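Local coordinates for protein 3',5'-nucleoside bisphosphate phosphatase (PDB 2YB1) that hydrolyses nucleoside 3',5'-bisphosphates to nucleoside 5'-phosphates and orthophosphate with the help of three manganese ions, at residues A108-A113 / K156-G161; S133-A138 / K148-V153; I189-R194 / G246-A251. One frame throughout, in Å; residues are numbered along the deposited sequence.

Contact 1 (A108-A113 / K156-G161); sequences ASLEAA and KYLTPG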
loop_
_atom_site.group_PDB
_atom_site.type_symbol
_atom_site.label_atom_id
_atom_site.label_comp_id
_atom_site.label_asym_id
_atom_site.label_seq_id
_atom_site.Cartn_x
_atom_site.Cartn_y
_atom_site.Cartn_z
ATOM N N ALA A 108 -1.817 -14.818 20.349
ATOM C CA ALA A 108 -1.709 -15.108 21.778
ATOM C C ALA A 108 -2.210 -13.943 22.636
ATOM O O ALA A 108 -2.832 -14.146 23.678
ATOM C CB ALA A 108 -0.273 -15.474 22.135
ATOM N N SER A 109 -1.951 -12.721 22.185
ATOM C CA SER A 109 -2.528 -11.540 22.830
ATOM C C SER A 109 -4.059 -11.580 22.804
ATOM O O SER A 109 -4.719 -11.386 23.826
ATOM C CB SER A 109 -2.017 -10.267 22.146
ATOM O OG SER A 109 -2.557 -9.106 22.747
ATOM N N LEU A 110 -4.635 -11.838 21.637
ATOM C CA LEU A 110 -6.093 -11.951 21.543
ATOM C C LEU A 110 -6.634 -13.083 22.430
ATOM O O LEU A 110 -7.691 -12.944 23.050
ATOM C CB LEU A 110 -6.531 -12.117 20.080
ATOM C CG LEU A 110 -6.413 -10.815 19.265
ATOM C CD1 LEU A 110 -6.271 -11.069 17.761
ATOM C CD2 LEU A 110 -7.607 -9.917 19.559
ATOM N N GLU A 111 -5.910 -14.196 22.497
ATOM C CA GLU A 111 -6.333 -15.307 23.341
ATOM C C GLU A 111 -6.384 -14.906 24.825
ATOM O O GLU A 111 -7.332 -15.245 25.531
ATOM C CB GLU A 111 -5.427 -16.514 23.142
ATOM C CG GLU A 111 -5.801 -17.697 24.002
ATOM C CD GLU A 111 -4.810 -18.833 23.882
ATOM O OE1 GLU A 111 -3.627 -18.570 23.589
ATOM O OE2 GLU A 111 -5.213 -19.994 24.086
ATOM N N ALA A 112 -5.365 -14.183 25.290
ATOM C CA ALA A 112 -5.342 -13.684 26.665
ATOM C C ALA A 112 -6.532 -12.764 26.958
ATOM O O ALA A 112 -6.983 -12.660 28.103
ATOM C CB ALA A 112 -4.016 -12.957 26.951
ATOM N N ALA A 113 -7.029 -12.094 25.923
ATOM C CA ALA A 113 -8.139 -11.159 26.062
ATOM C C ALA A 113 -9.484 -11.847 25.864
ATOM O O ALA A 113 -10.525 -11.191 25.819
ATOM C CB ALA A 113 -7.998 -10.016 25.081
ATOM N N LYS A 156 -11.783 -1.836 18.508
ATOM C CA LYS A 156 -11.584 -2.621 19.728
ATOM C C LYS A 156 -10.265 -3.408 19.856
ATOM O O LYS A 156 -9.874 -3.781 20.969
ATOM C CB LYS A 156 -12.736 -3.610 19.897
ATOM C CG LYS A 156 -14.124 -2.984 19.888
ATOM C CD LYS A 156 -14.181 -1.778 20.810
ATOM C CE LYS A 156 -15.616 -1.310 21.044
ATOM N NZ LYS A 156 -15.630 0.004 21.745
ATOM N N TYR A 157 -9.569 -3.620 18.737
ATOM C CA TYR A 157 -8.455 -4.573 18.677
ATOM C C TYR A 157 -7.442 -4.154 17.644
ATOM O O TYR A 157 -7.723 -3.312 16.806
ATOM C CB TYR A 157 -8.932 -5.972 18.271
ATOM C CG TYR A 157 -9.997 -6.561 19.152
ATOM C CD1 TYR A 157 -9.691 -7.014 20.432
ATOM C CD2 TYR A 157 -11.308 -6.673 18.705
ATOM C CE1 TYR A 157 -10.663 -7.554 21.250
ATOM C CE2 TYR A 157 -12.290 -7.223 19.518
ATOM C CZ TYR A 157 -11.954 -7.659 20.791
ATOM O OH TYR A 157 -12.911 -8.206 21.611
ATOM N N LEU A 158 -6.264 -4.763 17.704
ATOM C CA LEU A 158 -5.293 -4.659 16.620
ATOM C C LEU A 158 -4.822 -3.227 16.411
ATOM O O LEU A 158 -4.334 -2.887 15.341
ATOM C CB LEU A 158 -5.897 -5.197 15.320
ATOM C CG LEU A 158 -6.391 -6.648 15.399
ATOM C CD1 LEU A 158 -7.060 -7.073 14.074
ATOM C CD2 LEU A 158 -5.228 -7.563 15.737
ATOM N N THR A 159 -4.958 -2.405 17.446
ATOM C CA THR A 159 -4.415 -1.051 17.444
ATOM C C THR A 159 -3.770 -0.788 18.807
ATOM O O THR A 159 -4.119 -1.453 19.790
ATOM C CB THR A 159 -5.510 0.001 17.178
ATOM O OG1 THR A 159 -6.606 -0.212 18.078
ATOM C CG2 THR A 159 -6.019 -0.103 15.746
ATOM N N PRO A 160 -2.850 0.193 18.880
ATOM C CA PRO A 160 -2.099 0.432 20.120
ATOM C C PRO A 160 -3.007 0.537 21.343
ATOM O O PRO A 160 -4.027 1.224 21.304
ATOM C CB PRO A 160 -1.404 1.772 19.854
ATOM C CG PRO A 160 -1.237 1.810 18.366
ATOM C CD PRO A 160 -2.451 1.118 17.801
ATOM N N GLY A 161 -2.640 -0.161 22.411
ATOM C CA GLY A 161 -3.422 -0.181 23.632
ATOM C C GLY A 161 -4.537 -1.208 23.667
ATOM O O GLY A 161 -5.179 -1.373 24.699
HETATM O O HOH W 1 -11.561 -8.694 24.671
#
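L110, on the last turn of helix 99-112, faces Y157 and L158 in the irregular chain that follows helix 150-156, and the backbones stay well separated, with 8.3 Å between the CA atoms of L110 and Y157. No hydrogen bond joins the two segments directly, so the link is made by side chains and by one water. The two methyls of L110 divide the work. CD2 lies against the Y157 ring at its CD1 atom, 3.7 Å away, approaching obliquely rather than square to the ring. CD1 reaches CD2 of L158 at 4.2 Å, a looser touch between two leucine branches whose side chains run at about a right angle to each other. Y157 is the first residue after helix 150-156 to leave helical backbone angles. This is helix-to-loop packing in the helical part of the protein beside the nucleotide pocket: F137 of helix 134-143 touches both L110 and L158, and P163 lies against Y157. The tyrosine ring is also backed by its own chain neighbour, since CB of K156 sits 3.5 Å above one ring face, toward the rim. CG of Y157 stands beside the backbone N and anti to the carbonyl carbon (chi1 -57°), which carries the ring toward the end of the helix at A113. There a water donates to A113 O at 2.9 Å; it also lies in the plane of the Y157 ring, and its weak bond to Y157 OH measures 3.4 Å.

Contact 2 (S133-A138 / K148-V153); sequences SRTHFA and KDMRTV. With AMP (adenosine monophosphate), chain E.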
loop_
_atom_site.group_PDB
_atom_site.type_symbol
_atom_site.label_atom_id
_atom_site.label_comp_id
_atom_site.label_asym_id
_atom_site.label_seq_id
_atom_site.Cartn_x
_atom_site.Cartn_y
_atom_site.Cartn_z
ATOM N N SER A 133 -0.955 -10.538 8.110
ATOM C CA SER A 133 -1.209 -9.112 8.352
ATOM C C SER A 133 -2.381 -8.910 9.310
ATOM O O SER A 133 -3.232 -9.781 9.419
ATOM C CB SER A 133 -1.527 -8.467 6.998
ATOM O OG SER A 133 -2.268 -7.278 7.110
ATOM N N ARG A 134 -2.428 -7.761 9.989
ATOM C CA ARG A 134 -3.601 -7.380 10.781
ATOM C C ARG A 134 -4.874 -7.475 9.945
ATOM O O ARG A 134 -5.953 -7.692 10.488
ATOM C CB ARG A 134 -3.475 -5.952 11.331
ATOM C CG ARG A 134 -2.423 -5.801 12.438
ATOM C CD ARG A 134 -2.457 -4.414 13.079
ATOM N NE ARG A 134 -1.859 -3.396 12.216
ATOM C CZ ARG A 134 -2.135 -2.099 12.281
ATOM N NH1 ARG A 134 -3.013 -1.650 13.173
ATOM N NH2 ARG A 134 -1.532 -1.244 11.454
ATOM N N THR A 135 -4.749 -7.284 8.629
ATOM C CA THR A 135 -5.907 -7.358 7.730
ATOM C C THR A 135 -6.535 -8.741 7.773
ATOM O O THR A 135 -7.755 -8.876 7.829
ATOM C CB THR A 135 -5.524 -7.024 6.275
ATOM O OG1 THR A 135 -4.970 -5.704 6.218
ATOM C CG2 THR A 135 -6.750 -7.103 5.350
ATOM N N HIS A 136 -5.690 -9.773 7.747
ATOM C CA HIS A 136 -6.174 -11.145 7.819
ATOM C C HIS A 136 -6.837 -11.445 9.167
ATOM O O HIS A 136 -7.856 -12.146 9.216
ATOM C CB HIS A 136 -5.040 -12.129 7.550
ATOM C CG HIS A 136 -4.344 -11.903 6.245
ATOM N ND1 HIS A 136 -3.005 -11.581 6.161
ATOM C CD2 HIS A 136 -4.803 -11.935 4.972
ATOM C CE1 HIS A 136 -2.666 -11.447 4.890
ATOM N NE2 HIS A 136 -3.738 -11.662 4.148
ATOM N N PHE A 137 -6.273 -10.911 10.252
ATOM C CA PHE A 137 -6.868 -11.052 11.582
ATOM C C PHE A 137 -8.251 -10.420 11.606
ATOM O O PHE A 137 -9.187 -10.972 12.178
ATOM C CB PHE A 137 -5.986 -10.404 12.665
ATOM C CG PHE A 137 -4.882 -11.303 13.172
ATOM C CD1 PHE A 137 -3.719 -11.488 12.430
ATOM C CD2 PHE A 137 -5.023 -11.980 14.374
ATOM C CE1 PHE A 137 -2.709 -12.331 12.892
ATOM C CE2 PHE A 137 -4.020 -12.826 14.835
ATOM C CZ PHE A 137 -2.858 -12.995 14.089
ATOM N N ALA A 138 -8.380 -9.261 10.968
ATOM C CA ALA A 138 -9.664 -8.567 10.933
ATOM C C ALA A 138 -10.713 -9.364 10.149
ATOM O O ALA A 138 -11.862 -9.479 10.579
ATOM C CB ALA A 138 -9.499 -7.163 10.351
ATOM N N LYS A 148 -18.508 -7.212 14.410
ATOM C CA LYS A 148 -19.521 -7.075 13.369
ATOM C C LYS A 148 -18.981 -6.615 12.009
ATOM O O LYS A 148 -19.504 -7.024 10.976
ATOM C CB LYS A 148 -20.714 -6.232 13.832
ATOM C CG LYS A 148 -20.407 -4.779 14.073
ATOM C CD LYS A 148 -21.685 -3.955 14.011
ATOM C CE LYS A 148 -21.407 -2.485 14.290
ATOM N NZ LYS A 148 -20.466 -1.856 13.315
ATOM N N ASP A 149 -17.938 -5.787 11.997
ATOM C CA ASP A 149 -17.322 -5.384 10.727
ATOM C C ASP A 149 -15.869 -4.920 10.877
ATOM O O ASP A 149 -15.357 -4.833 11.991
ATOM C CB ASP A 149 -18.152 -4.290 10.048
ATOM C CG ASP A 149 -18.493 -3.159 10.988
ATOM O OD1 ASP A 149 -17.599 -2.715 11.741
ATOM O OD2 ASP A 149 -19.664 -2.730 10.989
ATOM N N MET A 150 -15.226 -4.608 9.751
ATOM C CA MET A 150 -13.801 -4.262 9.737
ATOM C C MET A 150 -13.518 -3.017 10.566
ATOM O O MET A 150 -12.506 -2.943 11.274
ATOM C CB MET A 150 -13.297 -4.044 8.304
ATOM C CG MET A 150 -13.350 -5.274 7.411
ATOM S SD MET A 150 -12.052 -6.477 7.736
ATOM C CE MET A 150 -10.627 -5.699 6.952
ATOM N N ARG A 151 -14.410 -2.034 10.456
ATOM C CA ARG A 151 -14.260 -0.773 11.171
ATOM C C ARG A 151 -14.263 -0.985 12.683
ATOM O O ARG A 151 -13.434 -0.432 13.398
ATOM C CB ARG A 151 -15.372 0.204 10.771
ATOM C CG ARG A 151 -15.200 1.610 11.337
ATOM C CD ARG A 151 -16.197 2.585 10.717
ATOM N NE ARG A 151 -16.019 2.700 9.267
ATOM C CZ ARG A 151 -15.595 3.798 8.645
ATOM N NH1 ARG A 151 -15.310 4.891 9.342
ATOM N NH2 ARG A 151 -15.465 3.809 7.323
ATOM N N THR A 152 -15.201 -1.795 13.159
ATOM C CA THR A 152 -15.329 -2.091 14.582
ATOM C C THR A 152 -14.138 -2.908 15.107
ATOM O O THR A 152 -13.732 -2.765 16.272
ATOM C CB THR A 152 -16.656 -2.826 14.874
ATOM O OG1 THR A 152 -17.751 -2.058 14.350
ATOM C CG2 THR A 152 -16.847 -3.018 16.364
ATOM N N VAL A 153 -13.573 -3.754 14.243
ATOM C CA VAL A 153 -12.406 -4.541 14.626
ATOM C C VAL A 153 -11.263 -3.637 15.103
ATOM O O VAL A 153 -10.696 -3.857 16.167
ATOM C CB VAL A 153 -11.898 -5.455 13.479
ATOM C CG1 VAL A 153 -10.492 -5.984 13.801
ATOM C CG2 VAL A 153 -12.875 -6.604 13.220
HETATM P P AMP E . 0.135 -4.902 9.299
HETATM O O1P AMP E . 0.257 -3.982 10.496
HETATM O O2P AMP E . 1.075 -4.395 8.226
HETATM O O3P AMP E . 0.266 -6.339 9.740
HETATM O "O5'" AMP E . -1.369 -4.622 8.855
HETATM C "C5'" AMP E . -1.759 -3.341 8.389
HETATM C "C4'" AMP E . -2.928 -3.425 7.444
HETATM O "O4'" AMP E . -4.152 -3.548 8.202
HETATM C "C3'" AMP E . -3.154 -2.200 6.569
HETATM O "O3'" AMP E . -2.335 -2.201 5.409
HETATM C "C2'" AMP E . -4.648 -2.260 6.258
HETATM O "O2'" AMP E . -4.895 -3.138 5.166
HETATM C "C1'" AMP E . -5.213 -2.896 7.528
HETATM N N9 AMP E . -5.791 -1.887 8.433
HETATM C C8 AMP E . -5.124 -1.163 9.358
HETATM N N7 AMP E . -5.977 -0.315 10.001
HETATM C C5 AMP E . -7.206 -0.488 9.473
HETATM C C6 AMP E . -8.559 0.078 9.687
HETATM N N6 AMP E . -8.773 1.037 10.617
HETATM N N1 AMP E . -9.569 -0.398 8.919
HETATM C C2 AMP E . -9.378 -1.350 7.983
HETATM N N3 AMP E . -8.176 -1.907 7.734
HETATM C C4 AMP E . -7.078 -1.525 8.438
#
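A138 and the pair M150 and V153 bring together the first half of helix 134-143 and the first turn of helix 150-156, a helix-helix contact bordering the nucleotide pocket. CB of A138 points at the partner helix and is met by both residues: SD of M150 lies 3.7 Å away and CG1 of V153 3.8 Å. The M150 chain is bent at both chi2 (-76°) and chi3 (-77°), and this folding brings its sulfur and CE back to the alanine methyl.

Each helix has its own N-cap. S133 OG accepts from T135 N, and S133 N gives a weak bond to H136 ND1 in the plane of the imidazole, completing a capping box. D149 OD1 takes both T152 N, nearly along its C-O axis, and T152 OG1, from the syn side but tilted out of the carboxylate plane, while its OD2 pairs with K148 NZ at 2.6 Å.

The pocket side of the contact is polar. T135 OG1 is hydrogen-bonded to D14 and lies 2.8 Å from O2' of the bound AMP. R134 reaches the phosphate with its backbone as well as its side chain, R134 N donating to O3P. Its guanidinium carries C8 of the adenine over one face, the phosphorus lies at its edge, and R134 NE bonds to O1P at 2.8 Å with an N-H...O angle of 167°.

Contact 3 (I189-R194 / G246-A251); sequences IAHPGR and GSDFHA. With MN (manganese (II) ion), chain D; MN (manganese (II) ion), chain C; MN (manganese (II) ion), chain B; AMP (adenosine monophosphate), chain E.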
loop_
_atom_site.group_PDB
_atom_site.type_symbol
_atom_site.label_atom_id
_atom_site.label_comp_id
_atom_site.label_asym_id
_atom_site.label_seq_id
_atom_site.Cartn_x
_atom_site.Cartn_y
_atom_site.Cartn_z
ATOM N N ILE A 189 4.553 9.070 -0.506
ATOM C CA ILE A 189 3.933 8.937 0.808
ATOM C C ILE A 189 2.478 8.534 0.591
ATOM O O ILE A 189 1.708 9.254 -0.061
ATOM C CB ILE A 189 3.966 10.259 1.590
ATOM C CG1 ILE A 189 5.411 10.619 1.971
ATOM C CG2 ILE A 189 3.081 10.157 2.836
ATOM C CD1 ILE A 189 5.564 12.037 2.507
ATOM N N ALA A 190 2.102 7.380 1.137
ATOM C CA ALA A 190 0.775 6.832 0.885
ATOM C C ALA A 190 -0.248 7.386 1.877
ATOM O O ALA A 190 0.086 7.660 3.030
ATOM C CB ALA A 190 0.810 5.305 0.952
ATOM N N HIS A 191 -1.468 7.599 1.392
ATOM C CA HIS A 191 -2.620 7.944 2.225
ATOM C C HIS A 191 -2.279 8.779 3.467
ATOM O O HIS A 191 -2.547 8.371 4.598
ATOM C CB HIS A 191 -3.439 6.689 2.579
ATOM C CG HIS A 191 -2.641 5.608 3.237
ATOM N ND1 HIS A 191 -1.992 5.787 4.439
ATOM C CD2 HIS A 191 -2.397 4.327 2.863
ATOM C CE1 HIS A 191 -1.376 4.667 4.774
ATOM N NE2 HIS A 191 -1.608 3.767 3.835
ATOM N N PRO A 192 -1.712 9.976 3.250
ATOM C CA PRO A 192 -1.252 10.829 4.355
ATOM C C PRO A 192 -2.376 11.256 5.317
ATOM O O PRO A 192 -2.109 11.540 6.482
ATOM C CB PRO A 192 -0.629 12.034 3.632
ATOM C CG PRO A 192 -1.288 12.057 2.275
ATOM C CD PRO A 192 -1.476 10.594 1.933
ATOM N N GLY A 193 -3.616 11.263 4.848
ATOM C CA GLY A 193 -4.740 11.650 5.686
ATOM C C GLY A 193 -5.058 10.669 6.799
ATOM O O GLY A 193 -5.816 10.994 7.720
ATOM N N ARG A 194 -4.481 9.472 6.722
ATOM C CA ARG A 194 -4.698 8.446 7.744
ATOM C C ARG A 194 -3.773 8.612 8.950
ATOM O O ARG A 194 -4.018 8.025 9.999
ATOM C CB ARG A 194 -4.498 7.036 7.169
ATOM C CG ARG A 194 -5.499 6.618 6.117
ATOM C CD ARG A 194 -6.161 5.283 6.484
ATOM N NE ARG A 194 -5.209 4.243 6.909
ATOM C CZ ARG A 194 -4.919 3.144 6.212
ATOM N NH1 ARG A 194 -5.498 2.928 5.034
ATOM N NH2 ARG A 194 -4.048 2.257 6.693
ATOM N N GLY A 246 -4.637 6.581 -5.900
ATOM C CA GLY A 246 -4.941 5.161 -5.871
ATOM C C GLY A 246 -6.112 4.822 -4.973
ATOM O O GLY A 246 -6.340 5.485 -3.967
ATOM N N SER A 247 -6.815 3.744 -5.314
ATOM C CA SER A 247 -8.037 3.360 -4.616
ATOM C C SER A 247 -7.714 2.708 -3.281
ATOM O O SER A 247 -8.518 2.748 -2.345
ATOM C CB SER A 247 -8.824 2.367 -5.475
ATOM O OG SER A 247 -8.070 1.181 -5.676
ATOM N N ASP A 248 -6.527 2.109 -3.197
ATOM C CA ASP A 248 -6.164 1.287 -2.048
ATOM C C ASP A 248 -7.132 0.126 -1.893
ATOM O O ASP A 248 -7.411 -0.325 -0.775
ATOM C CB ASP A 248 -6.111 2.112 -0.755
ATOM C CG ASP A 248 -5.377 1.390 0.366
ATOM O OD1 ASP A 248 -4.599 0.446 0.079
ATOM O OD2 ASP A 248 -5.586 1.758 1.543
ATOM N N PHE A 249 -7.621 -0.377 -3.022
ATOM C CA PHE A 249 -8.531 -1.523 -3.033
ATOM C C PHE A 249 -7.902 -2.781 -2.413
ATOM O O PHE A 249 -6.751 -3.113 -2.698
ATOM C CB PHE A 249 -8.982 -1.811 -4.475
ATOM C CG PHE A 249 -9.863 -3.022 -4.604
ATOM C CD1 PHE A 249 -9.308 -4.283 -4.820
ATOM C CD2 PHE A 249 -11.241 -2.901 -4.500
ATOM C CE1 PHE A 249 -10.111 -5.400 -4.928
ATOM C CE2 PHE A 249 -12.051 -4.005 -4.614
ATOM C CZ PHE A 249 -11.487 -5.263 -4.827
ATOM N N HIS A 250 -8.675 -3.465 -1.560
ATOM C CA HIS A 250 -8.295 -4.751 -0.946
ATOM C C HIS A 250 -9.283 -5.836 -1.344
ATOM O O HIS A 250 -8.898 -6.916 -1.776
ATOM C CB HIS A 250 -8.234 -4.683 0.582
ATOM C CG HIS A 250 -7.036 -3.969 1.111
ATOM N ND1 HIS A 250 -6.861 -2.606 0.977
ATOM C CD2 HIS A 250 -5.955 -4.423 1.786
ATOM C CE1 HIS A 250 -5.724 -2.253 1.547
ATOM N NE2 HIS A 250 -5.157 -3.336 2.048
ATOM N N ALA A 251 -10.559 -5.593 -1.060
ATOM C CA ALA A 251 -11.585 -6.596 -1.346
ATOM C C ALA A 251 -12.929 -5.971 -1.708
ATOM O O ALA A 251 -13.210 -4.833 -1.331
ATOM C CB ALA A 251 -11.740 -7.520 -0.156
HETATM MN MN MN D . -0.990 1.748 3.498
HETATM MN MN MN C . -2.278 -0.096 0.648
HETATM MN MN MN B . -3.309 -3.315 3.388
HETATM P P AMP E . 0.135 -4.902 9.299
HETATM O O1P AMP E . 0.257 -3.982 10.496
HETATM O O2P AMP E . 1.075 -4.395 8.226
HETATM O O3P AMP E . 0.266 -6.339 9.740
HETATM O "O5'" AMP E . -1.369 -4.622 8.855
HETATM C "C5'" AMP E . -1.759 -3.341 8.389
HETATM C "C4'" AMP E . -2.928 -3.425 7.444
HETATM O "O4'" AMP E . -4.152 -3.548 8.202
HETATM C "C3'" AMP E . -3.154 -2.200 6.569
HETATM O "O3'" AMP E . -2.335 -2.201 5.409
HETATM C "C2'" AMP E . -4.648 -2.260 6.258
HETATM O "O2'" AMP E . -4.895 -3.138 5.166
HETATM C "C1'" AMP E . -5.213 -2.896 7.528
HETATM N N9 AMP E . -5.791 -1.887 8.433
HETATM C C8 AMP E . -5.124 -1.163 9.358
HETATM N N7 AMP E . -5.977 -0.315 10.001
HETATM C C5 AMP E . -7.206 -0.488 9.473
HETATM C C6 AMP E . -8.559 0.078 9.687
HETATM N N6 AMP E . -8.773 1.037 10.617
HETATM N N1 AMP E . -9.569 -0.398 8.919
HETATM C C2 AMP E . -9.378 -1.350 7.983
HETATM N N3 AMP E . -8.176 -1.907 7.734
HETATM C C4 AMP E . -7.078 -1.525 8.438
#
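D248 and R194 make the polar contact between the two loops, which leave strands 186-189 and 242-246. NH1 of R194 stands 3.7 Å from OD2 of D248, a long salt bridge. The carboxylate oxygen lies at the guanidinium edge, near its plane, and the two flat groups are turned 24° apart. R194 NH1 also forms a salt bridge to a bound phosphate ion.

Within the first loop the R194 guanidinium lies over one face of the H191 ring, its CZ 4.1 Å above the plane and over its centre, while CB of A190 borders the other face. The arginine chain, bent at chi2 and chi3, doubles back over its neighbour to do this.

One hydrogen bond helps set the H250 ring: ND1 donates to D248 O at 2.9 Å, from above the carbonyl plane, consistent with holding the ring so that its other nitrogen, NE2, meets a manganese. Beside it, S247 OG accepts from F249 N in an ST turn.

Metal bonds form the last group, one from each of three side chains to a different manganese. H191 NE2 binds at 2.1 Å, D248 OD1 at 2.5 Å and H250 NE2 at 2.3 Å; the manganese on H250 also takes O2' and O3' of AMP. H7, H9, D14, H39, E64 and H75 supply further ligands to this trinuclear manganese site of a PHP-family phosphatase, where loops leave the C-terminal ends of strands 186-189 and 242-246.

Contacts 1 and 2 belong to the same helical region and touch: L158 O lies 2.8 Å from R134 NH1, a probable hydrogen bond, and L158 CD1 packs on V153 CG1. Both are largely buried and apolar where their segments meet, but contact 2, with its centre about 17 Å from that of the chain against about 23 Å for contact 1, also reaches AMP. Contact 3 is the most central, about 6 Å out, yet only partly buried; its loops meet through a long salt bridge, and each contributes ligands to separate ions of one metal cluster. Contacts 2 and 3 do not touch but share AMP, contact 2 meeting its phosphate and ribose, contact 3 its ribose hydroxyls through manganese.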